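Local coordinates for protein sucrose 6(F)-phosphate phosphorylase (Thermoanaerobacterium thermosaccharolyticum DSM 571, PDB 6S9V) that is a carbohydrate-active enzyme of the alpha-amylase family, built around a closed barrel of eight parallel strands of the TIM type, at residues H254-V259 with D317-I322; I274-V279 with G311-P316; K326-V331 with D353-H358. All blocks are in the same frame, centred on the assembly; numbering follows the deposited sequence. Where two conformers were deposited one is given.

Contact 1: H254-V259 with D317-I322; sequences HSQFEV and DLDGLI
A His-carboxylate hydrogen bond, H254 to D317, joins the loop at the end of barrel strand 248-251 to the loop that follows strand 312-313. H254 ND1 donates to D317 OD2 over 2.8 Å in an almost straight line (164°), with the oxygen at the ring edge and in the imidazole plane. The donor approaches OD2 from its syn side, although the ring and carboxylate planes are turned 64° apart. D317 starts out from its backbone pointing away from the other segment, but with chi1 at -55° its CG lies beside the backbone N and the carboxylate comes back to H254. A water that accepts from S255 N lies 2.7 Å from D317 OD2 and probably donates to it, a likely second donor beside H254. Nearby, D317 CA makes a CA-H...O contact of 3.2 Å with S255 O. At the start of helix 257-265, where Q256 is the N-cap, one water accepts from F257 N and donates to both D317 O and D319 O, linking the new helix to the loop. The apolar part is F257 against L321, a broad ring meeting a branched end at 3.6 Å between their CD2 atoms. D319 has a salt-bridge partner in K315. Around the contact, F273 stacks on the H254 ring, Y261 meets F257 edge-to-face, I274 touches F257 and L321, and L318 and I322 rest on helix 289-295.

Contact 2: I274-V279 with G311-P316; sequences ILPFTV and GIPVKP
F277 sends its ring carbon CG opposite the backbone N (chi1 -178°), which carries the ring out from the first turns of helix 275-285 toward V314. I312 turns its CG1 beside the backbone N instead (chi1 -59°), and this leaves the methyl CG2 as the branch that meets the helix. That methyl sits 4.0 Å from P276 CB and almost equally near F277 N, so one small branch packs on two successive residues. P276 CB also meets the ring of P313, whose CD is 4.3 Å away. Farther along, F277 CB lies 3.8 Å from P313 O, and F277 CD2 approaches V314 CG2, which lies oblique to the ring.

Strand 312-313 is an edge strand of a three-stranded antiparallel sheet, and its pairing explains why proline is tolerated there. The backbones of I312 and V314 bond to I360 and H358 in strand 357-361, whereas P313 between them faces the other way and needs no N-H for the sheet. Its carbonyl, turned toward the helix, is instead reached by a water that donates to P313 O at 3.0 Å and accepts from F277 N at 2.9 Å. Proline also suits P276, since an amide this early in a helix has little call for an acceptor within the helix.

On the helix itself, T278 OG1 donates to I274 O at 2.8 Å, coming from above the carbonyl plane (51° out of it). T278 N bonds to the same oxygen, so a single threonine grips I274 O twice. Beyond the contact, Y364 OH is hydrogen-bonded to P276 O, and the Y364 side chain touches I312.

Contact 3: K326-V331 with D353-H358; sequences KAKEVV and DGFDVH. With SO4 (sulfate ion), chain D.
A327 and V331, one helical turn apart on the same side of helix 324-336, make the close-packed part of this contact with F355 and V357. The A327 methyl is small enough to let the phenyl ring come right up to the helix, and A327 CB lies 3.6 Å from F355 CE2. The far end of the ring reaches the backbone, F355 CZ lying 4.0 Å from K328 N. F355 is brought there by CG lying opposite its backbone N (chi1 -168°), so that the ring extends from the loop toward the helix. V331 CG2 comes to the edge of that ring, near its plane, at 4.1 Å from CZ. The same methyl faces V357 CG1 at 4.2 Å, the two valines reaching toward each other tip to tip.

The motif is a helix packed on a small antiparallel sheet, of which 357-361 is the middle strand. L341 of the neighbouring strand 340-343 touches both V331 and V357, which adds to the apolar filling, and branched valines suit both helix face and strand there.

Toward solvent the packing is looser. K328 sets its CB 4.1 Å from F355 CE1, and the rest of its chain leads away from the ring into the exposed region, where a lysine can keep its charged end in water. On the other side of the strand from the helix, the buried H358 turns to a bound sulfate: its NE2 donates to sulfate O3 at 2.7 Å, almost perfectly straight at 175° and in the ring plane. H358 ND1 is bonded to K315 O, which helps to fix the ring's rotation, and Y215 OH and R148 NH2 are hydrogen-bonded to the same sulfate.

In the fold
The three contacts lie on the same side of the chain's centre, their own centres about 9 Å (contacts 1 and 2), 11 Å (2 and 3) and 13 Å (1 and 3) apart. Along the sequence contact 2 is nested within the loop closed by contact 1, and contact 3 follows both. Helices 257-265 and 275-285 succeed the fifth and sixth barrel strands, whereas strand 312-313, helix 324-336 and strand 357-361 belong to the long excursion between the seventh and eighth. Contacts 2 and 3 share its three-stranded sheet. I322 CD1 touches both F277 and A327, so the loop before helix 324-336 bridges that helix and helix 275-285, tying the excursion to the barrel.

Contact 1: H254-V259 with D317-I322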
loop_
_atom_site.group_PDB
_atom_site.type_symbol
_atom_site.label_atom_id
_atom_site.label_comp_id
_atom_site.label_asym_id
_atom_site.label_seq_id
_atom_site.Cartn_x
_atom_site.Cartn_y
_atom_site.Cartn_z
ATOM N N HIS A 254 6.923 2.987 5.377
ATOM C CA HIS A 254 6.857 4.444 5.398
ATOM C C HIS A 254 8.062 4.930 6.195
ATOM O O HIS A 254 8.103 4.790 7.420
ATOM C CB HIS A 254 5.548 4.917 6.014
ATOM C CG HIS A 254 4.354 4.636 5.160
ATOM N ND1 HIS A 254 4.141 5.267 3.955
ATOM C CD2 HIS A 254 3.329 3.766 5.317
ATOM C CE1 HIS A 254 3.015 4.824 3.422
ATOM N NE2 HIS A 254 2.501 3.915 4.232
ATOM N N SER A 255 9.048 5.495 5.505
ATOM C CA SER A 255 10.273 5.929 6.161
ATOM C C SER A 255 10.943 6.992 5.300
ATOM O O SER A 255 10.472 7.327 4.212
ATOM C CB SER A 255 11.218 4.747 6.404
ATOM O OG SER A 255 12.402 5.180 7.051
ATOM N N GLN A 256 12.061 7.512 5.797
ATOM C CA GLN A 256 12.878 8.410 4.996
ATOM C C GLN A 256 13.367 7.668 3.759
ATOM O O GLN A 256 13.484 6.442 3.756
ATOM C CB GLN A 256 14.064 8.932 5.808
ATOM C CG GLN A 256 13.685 9.696 7.061
ATOM C CD GLN A 256 14.898 10.204 7.820
ATOM O OE1 GLN A 256 16.019 9.736 7.609
ATOM N NE2 GLN A 256 14.681 11.166 8.713
ATOM N N PHE A 257 13.642 8.426 2.691
ATOM C CA PHE A 257 13.868 7.804 1.391
ATOM C C PHE A 257 15.110 6.917 1.396
ATOM O O PHE A 257 15.178 5.948 0.632
ATOM C CB PHE A 257 13.956 8.877 0.299
ATOM C CG PHE A 257 15.269 9.593 0.247
ATOM C CD1 PHE A 257 16.324 9.084 -0.491
ATOM C CD2 PHE A 257 15.448 10.791 0.919
ATOM C CE1 PHE A 257 17.534 9.745 -0.537
ATOM C CE2 PHE A 257 16.655 11.458 0.870
ATOM C CZ PHE A 257 17.698 10.936 0.142
ATOM N N GLU A 258 16.091 7.213 2.254
ATOM C CA GLU A 258 17.304 6.395 2.295
ATOM C C GLU A 258 16.999 4.948 2.671
ATOM O O GLU A 258 17.676 4.026 2.201
ATOM C CB GLU A 258 18.307 6.996 3.291
ATOM C CG GLU A 258 18.857 8.374 2.900
ATOM C CD GLU A 258 18.065 9.556 3.486
ATOM O OE1 GLU A 258 16.887 9.390 3.900
ATOM O OE2 GLU A 258 18.643 10.664 3.540
ATOM N N VAL A 259 16.002 4.727 3.529
ATOM C CA VAL A 259 15.628 3.368 3.914
ATOM C C VAL A 259 15.003 2.635 2.737
ATOM O O VAL A 259 15.380 1.502 2.412
ATOM C CB VAL A 259 14.675 3.407 5.123
ATOM C CG1 VAL A 259 14.025 2.047 5.338
ATOM C CG2 VAL A 259 15.421 3.881 6.363
ATOM N N ASP A 317 8.012 10.052 4.835
ATOM C CA ASP A 317 8.327 9.600 3.479
ATOM C C ASP A 317 9.023 10.680 2.656
ATOM O O ASP A 317 9.869 10.375 1.798
ATOM C CB ASP A 317 7.050 9.144 2.777
ATOM C CG ASP A 317 6.303 8.081 3.564
ATOM O OD1 ASP A 317 5.862 8.385 4.692
ATOM O OD2 ASP A 317 6.177 6.942 3.061
ATOM N N LEU A 318 8.645 11.938 2.863
ATOM C CA LEU A 318 9.203 13.067 2.133
ATOM C C LEU A 318 10.241 13.841 2.946
ATOM O O LEU A 318 10.679 14.912 2.505
ATOM C CB LEU A 318 8.079 14.012 1.694
ATOM C CG LEU A 318 7.174 13.603 0.528
ATOM C CD1 LEU A 318 7.930 13.723 -0.788
ATOM C CD2 LEU A 318 6.598 12.220 0.650
ATOM N N ASP A 319 10.659 13.319 4.103
ATOM C CA ASP A 319 11.666 13.995 4.919
ATOM C C ASP A 319 12.932 14.237 4.107
ATOM O O ASP A 319 13.443 13.325 3.446
ATOM C CB ASP A 319 12.019 13.167 6.154
ATOM C CG ASP A 319 10.959 13.225 7.242
ATOM O OD1 ASP A 319 9.939 13.923 7.078
ATOM O OD2 ASP A 319 11.159 12.548 8.273
ATOM N N GLY A 320 13.443 15.467 4.165
ATOM C CA GLY A 320 14.639 15.825 3.443
ATOM C C GLY A 320 14.439 16.097 1.971
ATOM O O GLY A 320 15.410 16.450 1.287
ATOM N N LEU A 321 13.217 15.923 1.456
ATOM C CA LEU A 321 12.905 16.175 0.060
ATOM C C LEU A 321 12.040 17.408 -0.150
ATOM O O LEU A 321 12.029 17.950 -1.255
ATOM C CB LEU A 321 12.175 14.971 -0.555
ATOM C CG LEU A 321 12.888 13.628 -0.376
ATOM C CD1 LEU A 321 12.062 12.526 -1.015
ATOM C CD2 LEU A 321 14.281 13.677 -0.938
ATOM N N ILE A 322 11.331 17.863 0.882
ATOM C CA ILE A 322 10.536 19.079 0.806
ATOM C C ILE A 322 10.662 19.777 2.149
ATOM O O ILE A 322 10.819 19.130 3.189
ATOM C CB ILE A 322 9.045 18.798 0.514
ATOM C CG1 ILE A 322 8.450 17.943 1.633
ATOM C CG2 ILE A 322 8.901 18.101 -0.811
ATOM C CD1 ILE A 322 7.014 17.531 1.419
HETATM O O HOH W 1 8.435 5.491 2.682
HETATM O O HOH W 2 10.288 7.565 1.215
HETATM O O HOH W 3 12.431 10.972 2.564
HETATM O O HOH W 4 15.892 11.891 4.240
#

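Contact 2: I274-V279 with G311-P316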
loop_
_atom_site.group_PDB
_atom_site.type_symbol
_atom_site.label_atom_id
_atom_site.label_comp_id
_atom_site.label_asym_id
_atom_site.label_seq_id
_atom_site.Cartn_x
_atom_site.Cartn_y
_atom_site.Cartn_z
ATOM N N ILE A 274 6.771 8.386 -2.520
ATOM C CA ILE A 274 7.156 9.774 -2.771
ATOM C C ILE A 274 6.340 10.355 -3.923
ATOM O O ILE A 274 6.006 11.551 -3.912
ATOM C CB ILE A 274 8.662 9.863 -3.054
ATOM C CG1 ILE A 274 9.456 9.552 -1.784
ATOM C CG2 ILE A 274 9.050 11.239 -3.573
ATOM C CD1 ILE A 274 10.902 9.193 -2.038
ATOM N N LEU A 275 6.021 9.530 -4.919
ATOM C CA LEU A 275 5.293 10.025 -6.085
ATOM C C LEU A 275 3.919 10.606 -5.760
ATOM O O LEU A 275 3.531 11.587 -6.418
ATOM C CB LEU A 275 5.143 8.899 -7.110
ATOM C CG LEU A 275 4.654 9.290 -8.502
ATOM C CD1 LEU A 275 5.681 10.102 -9.265
ATOM C CD2 LEU A 275 4.258 8.038 -9.281
ATOM N N PRO A 276 3.124 10.048 -4.841
ATOM C CA PRO A 276 1.768 10.613 -4.636
ATOM C C PRO A 276 1.787 12.095 -4.283
ATOM O O PRO A 276 1.079 12.894 -4.914
ATOM C CB PRO A 276 1.189 9.735 -3.515
ATOM C CG PRO A 276 1.948 8.423 -3.642
ATOM C CD PRO A 276 3.342 8.829 -4.044
ATOM N N PHE A 277 2.591 12.487 -3.293
ATOM C CA PHE A 277 2.727 13.904 -2.961
ATOM C C PHE A 277 3.399 14.674 -4.091
ATOM O O PHE A 277 3.002 15.802 -4.405
ATOM C CB PHE A 277 3.533 14.064 -1.665
ATOM C CG PHE A 277 3.688 15.499 -1.216
ATOM C CD1 PHE A 277 4.637 16.336 -1.798
ATOM C CD2 PHE A 277 2.894 16.004 -0.205
ATOM C CE1 PHE A 277 4.767 17.664 -1.385
ATOM C CE2 PHE A 277 3.016 17.321 0.215
ATOM C CZ PHE A 277 3.950 18.151 -0.364
ATOM N N THR A 278 4.435 14.089 -4.702
ATOM C CA THR A 278 5.169 14.788 -5.752
ATOM C C THR A 278 4.254 15.169 -6.909
ATOM O O THR A 278 4.352 16.276 -7.452
ATOM C CB THR A 278 6.332 13.912 -6.234
ATOM O OG1 THR A 278 7.245 13.709 -5.149
ATOM C CG2 THR A 278 7.069 14.564 -7.397
ATOM N N VAL A 279 3.344 14.273 -7.293
ATOM C CA VAL A 279 2.425 14.584 -8.380
ATOM C C VAL A 279 1.436 15.663 -7.957
ATOM O O VAL A 279 1.123 16.574 -8.733
ATOM C CB VAL A 279 1.722 13.306 -8.864
ATOM C CG1 VAL A 279 0.555 13.649 -9.779
ATOM C CG2 VAL A 279 2.725 12.407 -9.603
ATOM N N GLY A 311 -3.618 7.043 3.566
ATOM C CA GLY A 311 -3.553 8.410 3.092
ATOM C C GLY A 311 -2.311 8.702 2.266
ATOM O O GLY A 311 -1.408 7.877 2.113
ATOM N N ILE A 312 -2.274 9.919 1.725
ATOM C CA ILE A 312 -1.154 10.386 0.907
ATOM C C ILE A 312 0.039 10.667 1.816
ATOM O O ILE A 312 -0.063 11.512 2.711
ATOM C CB ILE A 312 -1.550 11.635 0.097
ATOM C CG1 ILE A 312 -2.746 11.322 -0.814
ATOM C CG2 ILE A 312 -0.367 12.132 -0.707
ATOM C CD1 ILE A 312 -3.514 12.561 -1.271
ATOM N N PRO A 313 1.179 9.993 1.644
ATOM C CA PRO A 313 2.273 10.157 2.612
ATOM C C PRO A 313 2.899 11.544 2.590
ATOM O O PRO A 313 3.099 12.142 1.531
ATOM C CB PRO A 313 3.298 9.093 2.183
ATOM C CG PRO A 313 2.496 8.070 1.454
ATOM C CD PRO A 313 1.424 8.861 0.731
ATOM N N VAL A 314 3.249 12.030 3.781
ATOM C CA VAL A 314 4.000 13.270 3.931
ATOM C C VAL A 314 5.256 12.986 4.752
ATOM O O VAL A 314 6.352 12.867 4.194
ATOM C CB VAL A 314 3.135 14.373 4.569
ATOM C CG1 VAL A 314 3.925 15.659 4.707
ATOM C CG2 VAL A 314 1.892 14.601 3.735
ATOM N N LYS A 315 5.116 12.880 6.088
ATOM C CA LYS A 315 6.250 12.515 6.935
ATOM C C LYS A 315 6.114 11.075 7.429
ATOM O O LYS A 315 5.027 10.677 7.857
ATOM C CB LYS A 315 6.368 13.422 8.164
ATOM C CG LYS A 315 6.654 14.870 7.890
ATOM C CD LYS A 315 6.697 15.652 9.207
ATOM C CE LYS A 315 7.846 15.216 10.112
ATOM N NZ LYS A 315 9.172 15.427 9.463
ATOM N N PRO A 316 7.203 10.294 7.457
ATOM C CA PRO A 316 8.600 10.618 7.143
ATOM C C PRO A 316 8.973 10.460 5.671
ATOM O O PRO A 316 10.127 10.721 5.315
ATOM C CB PRO A 316 9.377 9.605 7.993
ATOM C CG PRO A 316 8.490 8.383 7.950
ATOM C CD PRO A 316 7.068 8.924 7.997
HETATM O O HOH W 5 3.563 10.880 -1.095
#

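Contact 3: K326-V331 with D353-H358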
loop_
_atom_site.group_PDB
_atom_site.type_symbol
_atom_site.label_atom_id
_atom_site.label_comp_id
_atom_site.label_asym_id
_atom_site.label_seq_id
_atom_site.Cartn_x
_atom_site.Cartn_y
_atom_site.Cartn_z
ATOM N N LYS A 326 6.493 24.054 1.920
ATOM C CA LYS A 326 5.836 23.434 0.772
ATOM C C LYS A 326 5.000 22.231 1.185
ATOM O O LYS A 326 3.931 21.987 0.605
ATOM C CB LYS A 326 6.872 23.070 -0.290
ATOM C CG LYS A 326 7.642 24.295 -0.786
ATOM C CD LYS A 326 6.732 25.218 -1.595
ATOM C CE LYS A 326 7.310 26.615 -1.737
ATOM N NZ LYS A 326 6.398 27.492 -2.525
ATOM N N ALA A 327 5.458 21.461 2.174
ATOM C CA ALA A 327 4.617 20.401 2.716
ATOM C C ALA A 327 3.307 20.986 3.242
ATOM O O ALA A 327 2.215 20.496 2.929
ATOM C CB ALA A 327 5.352 19.659 3.831
ATOM N N LYS A 328 3.403 22.053 4.029
ATOM C CA LYS A 328 2.202 22.657 4.586
ATOM C C LYS A 328 1.326 23.282 3.503
ATOM O O LYS A 328 0.092 23.239 3.607
ATOM C CB LYS A 328 2.589 23.703 5.631
ATOM C CG LYS A 328 1.449 24.082 6.551
ATOM C CD LYS A 328 1.892 25.028 7.649
ATOM C CE LYS A 328 0.712 25.432 8.519
ATOM N NZ LYS A 328 0.759 26.873 8.891
ATOM N N GLU A 329 1.930 23.852 2.456
ATOM C CA GLU A 329 1.140 24.395 1.357
ATOM C C GLU A 329 0.202 23.333 0.791
ATOM O O GLU A 329 -1.008 23.556 0.673
ATOM C CB GLU A 329 2.054 24.935 0.250
ATOM C CG GLU A 329 1.288 25.583 -0.917
ATOM C CD GLU A 329 1.794 25.175 -2.300
ATOM O OE1 GLU A 329 2.670 24.286 -2.406
ATOM O OE2 GLU A 329 1.308 25.750 -3.297
ATOM N N VAL A 330 0.759 22.175 0.413
ATOM C CA VAL A 330 -0.035 21.108 -0.190
ATOM C C VAL A 330 -1.020 20.529 0.820
ATOM O O VAL A 330 -2.181 20.266 0.490
ATOM C CB VAL A 330 0.892 20.014 -0.761
ATOM C CG1 VAL A 330 0.089 18.821 -1.247
ATOM C CG2 VAL A 330 1.744 20.580 -1.888
ATOM N N VAL A 331 -0.576 20.317 2.062
ATOM C CA VAL A 331 -1.455 19.771 3.095
ATOM C C VAL A 331 -2.655 20.684 3.303
ATOM O O VAL A 331 -3.810 20.235 3.304
ATOM C CB VAL A 331 -0.671 19.569 4.403
ATOM C CG1 VAL A 331 -1.613 19.394 5.587
ATOM C CG2 VAL A 331 0.257 18.365 4.270
ATOM N N ASP A 353 4.871 19.000 19.027
ATOM C CA ASP A 353 5.938 19.847 18.517
ATOM C C ASP A 353 6.197 19.585 17.039
ATOM O O ASP A 353 6.173 18.437 16.582
ATOM C CB ASP A 353 7.236 19.616 19.300
ATOM C CG ASP A 353 7.176 20.155 20.718
ATOM O OD1 ASP A 353 6.108 20.639 21.144
ATOM O OD2 ASP A 353 8.213 20.099 21.411
ATOM N N GLY A 354 6.419 20.667 16.289
ATOM C CA GLY A 354 6.855 20.566 14.913
ATOM C C GLY A 354 5.748 20.193 13.948
ATOM O O GLY A 354 4.592 19.980 14.310
ATOM N N PHE A 355 6.120 20.170 12.673
ATOM C CA PHE A 355 5.260 19.629 11.628
ATOM C C PHE A 355 5.151 18.123 11.840
ATOM O O PHE A 355 6.170 17.423 11.855
ATOM C CB PHE A 355 5.856 19.950 10.260
ATOM C CG PHE A 355 4.928 19.703 9.098
ATOM C CD1 PHE A 355 3.801 20.481 8.917
ATOM C CD2 PHE A 355 5.200 18.706 8.179
ATOM C CE1 PHE A 355 2.958 20.264 7.836
ATOM C CE2 PHE A 355 4.355 18.481 7.104
ATOM C CZ PHE A 355 3.238 19.262 6.932
ATOM N N ASP A 356 3.933 17.611 11.993
ATOM C CA ASP A 356 3.774 16.207 12.372
ATOM C C ASP A 356 2.689 15.532 11.542
ATOM O O ASP A 356 1.955 14.668 12.030
ATOM C CB ASP A 356 3.485 16.058 13.869
ATOM C CG ASP A 356 2.178 16.685 14.284
ATOM O OD1 ASP A 356 1.677 17.576 13.562
ATOM O OD2 ASP A 356 1.641 16.275 15.334
ATOM N N VAL A 357 2.607 15.879 10.263
ATOM C CA VAL A 357 1.628 15.274 9.370
ATOM C C VAL A 357 2.217 13.999 8.773
ATOM O O VAL A 357 3.199 14.044 8.023
ATOM C CB VAL A 357 1.208 16.249 8.260
ATOM C CG1 VAL A 357 0.191 15.574 7.350
ATOM C CG2 VAL A 357 0.663 17.552 8.872
ATOM N N HIS A 358 1.585 12.865 9.085
ATOM C CA HIS A 358 2.004 11.566 8.562
ATOM C C HIS A 358 1.394 11.317 7.192
ATOM O O HIS A 358 2.108 10.977 6.239
ATOM C CB HIS A 358 1.602 10.480 9.569
ATOM C CG HIS A 358 2.089 9.106 9.234
ATOM N ND1 HIS A 358 3.406 8.830 8.932
ATOM C CD2 HIS A 358 1.438 7.920 9.195
ATOM C CE1 HIS A 358 3.541 7.536 8.703
ATOM N NE2 HIS A 358 2.362 6.960 8.858
HETATM S S SO4 D . 2.334 3.398 9.609
HETATM O O1 SO4 D . 3.796 3.261 9.665
HETATM O O2 SO4 D . 1.816 3.928 10.866
HETATM O O3 SO4 D . 2.001 4.302 8.516
HETATM O O4 SO4 D . 1.720 2.095 9.385
#